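PDB 6Y1W: putative tryptophan halogenase from Xanthomonas campestris pv. campestris, which probably acts as a flavin-dependent halogenase of the tryptophan halogenase family, using FAD to install halogen on an aromatic substrate. Local coordinates for residues 37-40 and 41-45; 224-227 and 228-231; 301-304 and 305-309; 457-460 and 461-465. All blocks are in the same frame, centred on the assembly; numbering follows the deposited sequence. Where two conformers were deposited one is given.

Interaction 1. Residues 37-40 and 41-45; sequences KLLG and RQLQI
L43 lays its CD1 methyl against CB of L39, 3.8 Å away, four residues back along the chain. Its CG is 3.6 Å from L39 O, so the leucine touches both side chain and backbone of L39. That oxygen is gripped from the backbone as well: Q42 N donates to L39 O at 2.9 Å, coming from above the carbonyl plane (50° out of it), while the bond from L43 N to L39 O, 3.0 Å with an N-H...O angle of 130°, is weak. These bonds turn the chain from helix 25-39 into strand 44-49, within the Rossmann-type beta-alpha-beta unit that begins with strand 18-22. CD1 of I45 comes within 4.1 Å of G40 CA; I45 otherwise packs on I21 and L35. A water accepts from R41 N at 3.0 Å and donates to L38 O, also at 3.0 Å, bridging two backbone groups across the turn. Beyond CG the chain of Q42 is extended (chi2 -171°) and passes CD2 of L39 with NE2 at 3.9 Å, and this amide nitrogen is hydrogen-bonded to the carbonyl oxygen of P461 of the second subunit.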
# COMPACT_ATOMS: atom_id res chain seq x y z
N LYS A 37 9.60 23.62 10.91
CA LYS A 37 10.05 23.71 9.52
C LYS A 37 8.88 24.00 8.59
O LYS A 37 8.91 24.96 7.81
CB LYS A 37 10.78 22.42 9.12
CG LYS A 37 10.78 22.13 7.57
CD LYS A 37 11.66 23.08 6.85
CE LYS A 37 11.76 22.73 5.35
NZ LYS A 37 12.71 23.65 4.77
N LEU A 38 7.79 23.23 8.73
CA LEU A 38 6.69 23.30 7.78
C LEU A 38 5.72 24.43 8.09
O LEU A 38 5.27 25.12 7.17
CB LEU A 38 5.93 21.97 7.75
CG LEU A 38 4.80 21.87 6.74
CD1 LEU A 38 5.34 21.83 5.38
CD2 LEU A 38 3.96 20.63 7.05
N LEU A 39 5.38 24.64 9.38
CA LEU A 39 4.27 25.52 9.74
C LEU A 39 4.67 26.60 10.75
O LEU A 39 3.80 27.28 11.28
CB LEU A 39 3.09 24.69 10.31
CG LEU A 39 2.42 23.78 9.28
CD1 LEU A 39 1.35 22.88 9.90
CD2 LEU A 39 1.79 24.64 8.19
N GLY A 40 5.97 26.75 11.04
CA GLY A 40 6.39 27.72 12.05
C GLY A 40 6.04 29.16 11.69
O GLY A 40 6.07 30.03 12.56
N ARG A 41 5.75 29.45 10.41
CA ARG A 41 5.33 30.83 10.08
C ARG A 41 3.89 31.09 10.49
O ARG A 41 3.48 32.26 10.60
CB ARG A 41 5.48 31.11 8.58
CG ARG A 41 6.93 31.15 8.18
CD ARG A 41 7.07 31.16 6.65
NE ARG A 41 6.23 32.17 6.01
CZ ARG A 41 6.71 33.32 5.54
NH1 ARG A 41 8.01 33.58 5.65
NH2 ARG A 41 5.89 34.21 4.97
N GLN A 42 3.12 30.04 10.73
CA GLN A 42 1.71 30.20 11.05
C GLN A 42 1.37 29.80 12.46
O GLN A 42 0.28 30.14 12.92
CB GLN A 42 0.84 29.33 10.11
CG GLN A 42 1.03 29.69 8.69
CD GLN A 42 0.05 29.04 7.73
OE1 GLN A 42 -0.18 29.59 6.66
NE2 GLN A 42 -0.50 27.85 8.07
N LEU A 43 2.25 29.09 13.15
CA LEU A 43 1.94 28.59 14.48
C LEU A 43 2.89 29.16 15.50
O LEU A 43 4.06 29.41 15.21
CB LEU A 43 2.05 27.05 14.53
CG LEU A 43 1.19 26.24 13.57
CD1 LEU A 43 1.62 24.79 13.76
CD2 LEU A 43 -0.26 26.39 13.93
N GLN A 44 2.40 29.34 16.71
CA GLN A 44 3.26 29.56 17.86
C GLN A 44 3.54 28.20 18.47
O GLN A 44 2.61 27.52 18.91
CB GLN A 44 2.61 30.49 18.89
CG GLN A 44 3.51 30.72 20.12
CD GLN A 44 2.86 31.60 21.17
OE1 GLN A 44 1.74 32.10 20.98
NE2 GLN A 44 3.56 31.80 22.29
N ILE A 45 4.81 27.80 18.46
CA ILE A 45 5.19 26.47 18.93
C ILE A 45 6.06 26.63 20.16
O ILE A 45 7.11 27.28 20.09
CB ILE A 45 5.93 25.68 17.85
CG1 ILE A 45 5.10 25.64 16.58
CG2 ILE A 45 6.26 24.25 18.36
CD1 ILE A 45 5.88 25.29 15.31
O HOH W 1 6.11 27.86 7.95

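Interaction 2. Residues 224-227 and 228-231; sequences FRAL and LIGQ
Q231 folds its extended side chain back over the preceding turn, and its NE2 gives a hydrogen bond to R225 O at 2.8 Å with an N-H...O angle of 160°. The acceptor lies close to the amide plane of Q231, 13° out of it. Alongside runs L227, pointing the same way as Q231, with CD2 only 3.3 Å from NE2. The tight part centres on A226 O, which takes two backbone donors: Q231 N at 2.8 Å, nearly along the C=O axis, and G230 N at 3.0 Å, tilted 35° from the carbonyl plane. The bond from Q231 N spans five residues, the mark of a wider pi-type turn. On the buried flank, CB of A226 meets CG2 of I229 at 3.8 Å, and both side chains touch R325. Q231 is exposed but held; the looser part is the R225 side chain, which touches little of 228-231 and turns away toward I53 and a bound meso-2,3-butanediol. D220 OD2 accepts from the backbone N of both L228 and I229. L227 touches the diol too, placing this strand-to-helix connection beside the nucleotide-binding region of a Rossmann-type fold, where FAD is predicted to bind.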
# COMPACT_ATOMS: atom_id res chain seq x y z
N PHE A 224 7.27 7.53 29.33
CA PHE A 224 6.43 6.68 30.16
C PHE A 224 5.64 7.48 31.17
O PHE A 224 4.65 6.97 31.71
CB PHE A 224 7.31 5.59 30.83
CG PHE A 224 7.57 4.41 29.94
CD1 PHE A 224 6.52 3.69 29.40
CD2 PHE A 224 8.88 4.03 29.63
CE1 PHE A 224 6.76 2.60 28.57
CE2 PHE A 224 9.12 2.94 28.79
CZ PHE A 224 8.07 2.24 28.26
N ARG A 225 6.00 8.75 31.41
CA ARG A 225 5.17 9.54 32.33
C ARG A 225 3.80 9.78 31.73
O ARG A 225 2.81 9.77 32.46
CB ARG A 225 5.83 10.89 32.64
CG ARG A 225 7.26 10.84 33.12
CD ARG A 225 7.85 12.22 33.31
NE ARG A 225 8.89 12.19 34.33
CZ ARG A 225 10.10 11.67 34.18
NH1 ARG A 225 10.97 11.69 35.19
NH2 ARG A 225 10.48 11.15 33.01
N ALA A 226 3.71 9.89 30.40
CA ALA A 226 2.46 10.12 29.69
C ALA A 226 1.56 11.10 30.45
O ALA A 226 0.39 10.83 30.73
CB ALA A 226 1.72 8.81 29.39
N LEU A 227 2.14 12.25 30.78
CA LEU A 227 1.43 13.22 31.62
C LEU A 227 0.10 13.66 31.02
O LEU A 227 -0.86 13.95 31.75
CB LEU A 227 2.31 14.45 31.83
CG LEU A 227 3.68 14.30 32.49
CD1 LEU A 227 4.29 15.67 32.67
CD2 LEU A 227 3.53 13.61 33.84
N LEU A 228 0.04 13.79 29.70
CA LEU A 228 -1.18 14.27 29.07
C LEU A 228 -2.10 13.13 28.63
O LEU A 228 -3.27 13.08 29.03
CB LEU A 228 -0.85 15.20 27.89
CG LEU A 228 0.16 16.32 28.17
CD1 LEU A 228 0.31 17.23 26.91
CD2 LEU A 228 -0.26 17.17 29.34
N ILE A 229 -1.61 12.23 27.77
CA ILE A 229 -2.47 11.22 27.18
C ILE A 229 -2.88 10.21 28.23
O ILE A 229 -3.99 9.66 28.16
CB ILE A 229 -1.76 10.56 25.97
CG1 ILE A 229 -2.72 9.73 25.11
CG2 ILE A 229 -0.55 9.72 26.44
CD1 ILE A 229 -3.65 10.55 24.18
N GLY A 230 -2.02 10.00 29.23
CA GLY A 230 -2.29 9.01 30.27
C GLY A 230 -2.81 9.60 31.56
O GLY A 230 -3.95 9.34 31.96
N GLN A 231 -1.98 10.41 32.22
CA GLN A 231 -2.35 10.86 33.56
C GLN A 231 -3.54 11.81 33.54
O GLN A 231 -4.33 11.82 34.49
CB GLN A 231 -1.16 11.53 34.24
CG GLN A 231 0.04 10.57 34.38
CD GLN A 231 1.12 11.07 35.31
OE1 GLN A 231 0.84 11.74 36.30
NE2 GLN A 231 2.36 10.73 35.02

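Interaction 3. Residues 301-304 and 305-309; sequences QVLE and HNLQG
Near the C-terminal end of helix 296-306, which packs on the mixed sheet containing strands 248-254, 272-278 and 283-289, an asparagine bonds back to its own helix. N306 ND2 donates to V302 O at 2.8 Å and 170°, a nearly straight bond with the acceptor in the amide plane (2° out of it). N306 N also reaches V302 O, at 3.2 Å, and the two donors come from opposite faces of the carbonyl plane. With CG anti to the carbonyl carbon (chi1 -76°), the amide lies beside V302, pointing the same way, while its OD1 accepts from R267 outside the helix. N306 N has L303 O as a second acceptor, at 3.0 Å, approached from above the carbonyl plane. L307 N then bonds to E304 O at 3.2 Å, a three-residue step consistent with the helix tightening as it ends. L307 swings its side chain back under the last turn: CD2 touches CD1 of L303 at 4.0 Å, and both leucines rest on V252 of the sheet. V302 also touches a bound (2S,3S)-butane-2,3-diol. A water lies 2.7 Å from E304 O and 2.8 Å from L307 O, linking the last turn to the residue after it.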
# COMPACT_ATOMS: atom_id res chain seq x y z
N GLN A 301 25.79 -10.06 34.47
CA GLN A 301 26.89 -10.99 34.22
C GLN A 301 26.98 -11.36 32.75
O GLN A 301 28.08 -11.44 32.17
CB GLN A 301 26.73 -12.26 35.05
CG GLN A 301 26.99 -12.13 36.52
CD GLN A 301 26.61 -13.42 37.25
OE1 GLN A 301 25.80 -13.41 38.18
NE2 GLN A 301 27.19 -14.54 36.83
N VAL A 302 25.85 -11.69 32.14
CA VAL A 302 25.87 -12.05 30.72
C VAL A 302 26.37 -10.88 29.88
O VAL A 302 27.19 -11.05 28.98
CB VAL A 302 24.47 -12.49 30.26
CG1 VAL A 302 24.41 -12.60 28.75
CG2 VAL A 302 24.09 -13.80 30.91
N LEU A 303 25.86 -9.68 30.15
CA LEU A 303 26.31 -8.52 29.39
C LEU A 303 27.81 -8.33 29.54
O LEU A 303 28.54 -8.18 28.55
CB LEU A 303 25.55 -7.29 29.84
CG LEU A 303 25.98 -6.00 29.17
CD1 LEU A 303 25.69 -6.13 27.68
CD2 LEU A 303 25.15 -4.92 29.80
N GLU A 304 28.30 -8.33 30.78
CA GLU A 304 29.74 -8.16 31.02
C GLU A 304 30.55 -9.19 30.25
O GLU A 304 31.57 -8.86 29.63
CB GLU A 304 30.03 -8.28 32.52
CG GLU A 304 31.52 -8.33 32.82
CD GLU A 304 32.18 -7.00 32.59
OE1 GLU A 304 31.46 -5.98 32.63
OE2 GLU A 304 33.42 -6.98 32.37
N HIS A 305 30.09 -10.45 30.24
CA HIS A 305 30.82 -11.51 29.57
C HIS A 305 30.95 -11.25 28.08
O HIS A 305 31.95 -11.63 27.47
CB HIS A 305 30.13 -12.85 29.83
CG HIS A 305 30.72 -14.00 29.07
ND1 HIS A 305 31.91 -14.62 29.43
CD2 HIS A 305 30.26 -14.68 27.98
CE1 HIS A 305 32.16 -15.60 28.58
NE2 HIS A 305 31.18 -15.66 27.69
N ASN A 306 29.98 -10.56 27.48
CA ASN A 306 30.00 -10.34 26.05
C ASN A 306 30.63 -9.02 25.63
O ASN A 306 30.80 -8.81 24.43
CB ASN A 306 28.56 -10.39 25.49
CG ASN A 306 28.04 -11.83 25.39
OD1 ASN A 306 28.14 -12.46 24.35
ND2 ASN A 306 27.54 -12.36 26.51
N LEU A 307 30.97 -8.14 26.58
CA LEU A 307 31.54 -6.84 26.23
C LEU A 307 32.94 -7.01 25.67
O LEU A 307 33.67 -7.95 26.01
CB LEU A 307 31.59 -5.90 27.44
CG LEU A 307 30.24 -5.43 28.01
CD1 LEU A 307 30.43 -4.48 29.18
CD2 LEU A 307 29.42 -4.74 26.94
N GLN A 308 33.28 -6.14 24.72
CA GLN A 308 34.64 -5.94 24.25
C GLN A 308 35.04 -4.51 24.56
O GLN A 308 34.24 -3.58 24.36
CB GLN A 308 34.77 -6.17 22.75
CG GLN A 308 34.45 -7.59 22.31
CD GLN A 308 34.24 -7.64 20.81
OE1 GLN A 308 33.11 -7.71 20.34
NE2 GLN A 308 35.34 -7.57 20.06
N GLY A 309 36.25 -4.34 25.07
CA GLY A 309 36.75 -3.04 25.44
C GLY A 309 36.30 -2.61 26.83
O GLY A 309 35.35 -3.14 27.41
O HOH W 2 33.92 -9.31 28.48

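Interaction 4. Residues 457-460 and 461-465; sequences RHHH and PVADL
H459 reaches forward along the chain to A463 and D464 with the far end of its imidazole. CB carries CG between the backbone N and the carbonyl carbon (chi1 61°), which swings the ring over toward these two residues. CD2 meets CB of A463 at 4.0 Å, and NE2, at the tip, donates to D464 OD1 at 3.0 Å with an angle of 155°. CE1 lies 3.7 Å from the same D464 OD1, beside the NE2 bond. From the ring's point of view the bond is in plane, but it reaches OD1 from above the carboxylate plane, and the two planes stand 58° apart. OD1 also forms a salt bridge with K126, and OD2 accepts from Q367 of the second subunit, so the carboxylate has three polar partners; the nearby lysine and histidine would probably help to keep it ionised.

The neighbouring ring, of H460, works differently. With CG anti to the backbone N, its ND1 reaches forward along the chain, past P461, to accept from V462 N at 3.0 Å, with the donor in the ring plane and the bond nearly straight. CG1 of V462 comes to 3.4 Å from ND1, while NE2 on the other side of the ring donates to L362 O of the second subunit. H460 O accepts from A463 N at 3.1 Å, and D464 N bonds to P461 O at 2.8 Å, winding 461-465 into a helix-like turn without regular helical bonding. A turn braced by two histidines, lying between helices 442-451 and 468-486 and bonded across to the other chain, is here an element of the dimer interface.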
# COMPACT_ATOMS: atom_id res chain seq x y z
N ARG A 457 7.59 -25.69 2.15
CA ARG A 457 7.33 -27.03 1.64
C ARG A 457 7.21 -27.07 0.12
O ARG A 457 7.45 -28.12 -0.48
CB ARG A 457 6.04 -27.59 2.25
CG ARG A 457 6.07 -27.75 3.75
CD ARG A 457 4.84 -28.50 4.22
NE ARG A 457 4.12 -27.78 5.26
CZ ARG A 457 4.23 -28.05 6.56
NH1 ARG A 457 5.04 -29.03 6.96
NH2 ARG A 457 3.54 -27.35 7.44
N HIS A 458 6.88 -25.94 -0.49
CA HIS A 458 6.71 -25.80 -1.93
C HIS A 458 7.22 -24.44 -2.33
O HIS A 458 7.48 -23.58 -1.49
CB HIS A 458 5.24 -25.96 -2.32
CG HIS A 458 4.68 -27.30 -1.98
ND1 HIS A 458 4.87 -28.40 -2.80
CD2 HIS A 458 4.01 -27.74 -0.89
CE1 HIS A 458 4.30 -29.46 -2.23
NE2 HIS A 458 3.77 -29.08 -1.08
N HIS A 459 7.46 -24.28 -3.62
CA HIS A 459 7.76 -22.98 -4.20
C HIS A 459 6.89 -22.76 -5.43
O HIS A 459 6.19 -23.68 -5.90
CB HIS A 459 9.24 -22.88 -4.59
CG HIS A 459 9.65 -23.90 -5.60
ND1 HIS A 459 10.36 -25.03 -5.27
CD2 HIS A 459 9.47 -23.94 -6.94
CE1 HIS A 459 10.58 -25.74 -6.36
NE2 HIS A 459 10.04 -25.11 -7.38
N HIS A 460 6.95 -21.55 -5.97
CA HIS A 460 6.12 -21.20 -7.12
C HIS A 460 6.51 -22.09 -8.30
O HIS A 460 7.70 -22.20 -8.63
CB HIS A 460 6.31 -19.72 -7.47
CG HIS A 460 5.26 -19.18 -8.39
ND1 HIS A 460 5.06 -19.66 -9.66
CD2 HIS A 460 4.37 -18.16 -8.23
CE1 HIS A 460 4.10 -18.98 -10.25
NE2 HIS A 460 3.67 -18.06 -9.41
N PRO A 461 5.55 -22.74 -8.96
CA PRO A 461 5.90 -23.62 -10.10
C PRO A 461 6.54 -22.91 -11.30
O PRO A 461 7.10 -23.59 -12.16
CB PRO A 461 4.56 -24.27 -10.47
CG PRO A 461 3.52 -23.41 -9.89
CD PRO A 461 4.10 -22.74 -8.66
N VAL A 462 6.51 -21.58 -11.39
CA VAL A 462 7.19 -20.97 -12.52
C VAL A 462 8.69 -21.29 -12.48
O VAL A 462 9.34 -21.36 -13.52
CB VAL A 462 6.94 -19.45 -12.56
CG1 VAL A 462 7.78 -18.74 -11.50
CG2 VAL A 462 7.26 -18.89 -13.93
N ALA A 463 9.23 -21.53 -11.29
CA ALA A 463 10.65 -21.86 -11.22
C ALA A 463 10.91 -23.26 -11.77
O ALA A 463 12.04 -23.58 -12.15
CB ALA A 463 11.15 -21.71 -9.79
N ASP A 464 9.88 -24.10 -11.86
CA ASP A 464 10.13 -25.44 -12.38
C ASP A 464 10.35 -25.44 -13.89
O ASP A 464 10.71 -26.48 -14.46
CB ASP A 464 8.99 -26.40 -12.02
CG ASP A 464 8.88 -26.66 -10.54
OD1 ASP A 464 9.91 -26.88 -9.86
OD2 ASP A 464 7.75 -26.66 -10.03
N LEU A 465 10.15 -24.29 -14.54
CA LEU A 465 10.41 -24.16 -15.96
C LEU A 465 11.91 -24.14 -16.24
O LEU A 465 12.32 -24.37 -17.38
CB LEU A 465 9.79 -22.88 -16.51
CG LEU A 465 8.25 -22.86 -16.65
CD1 LEU A 465 7.80 -21.45 -17.01
CD2 LEU A 465 7.80 -23.83 -17.71

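Following the chain from its N terminus, the four contacts come in series, each a local turn that closes before the next opens; none nests within or crosses another. Interaction 1 turns helix 25-39 into strand 44-49. Interaction 2 follows strand 217-220 of the same eight-stranded sheet and starts helix 227-232; its nearest atoms lie about 13 Å from interaction 1. Interaction 3 ends helix 296-306 on the second, seven-stranded sheet, its centre about 47 Å from that of interaction 1. Interaction 4 shapes the loop between helices 442-451 and 468-486. Although interactions 1 and 4 are centred about 55 Å apart within one chain, they meet across the dimer, where residues 39-42 of one subunit meet 461-465 of the other.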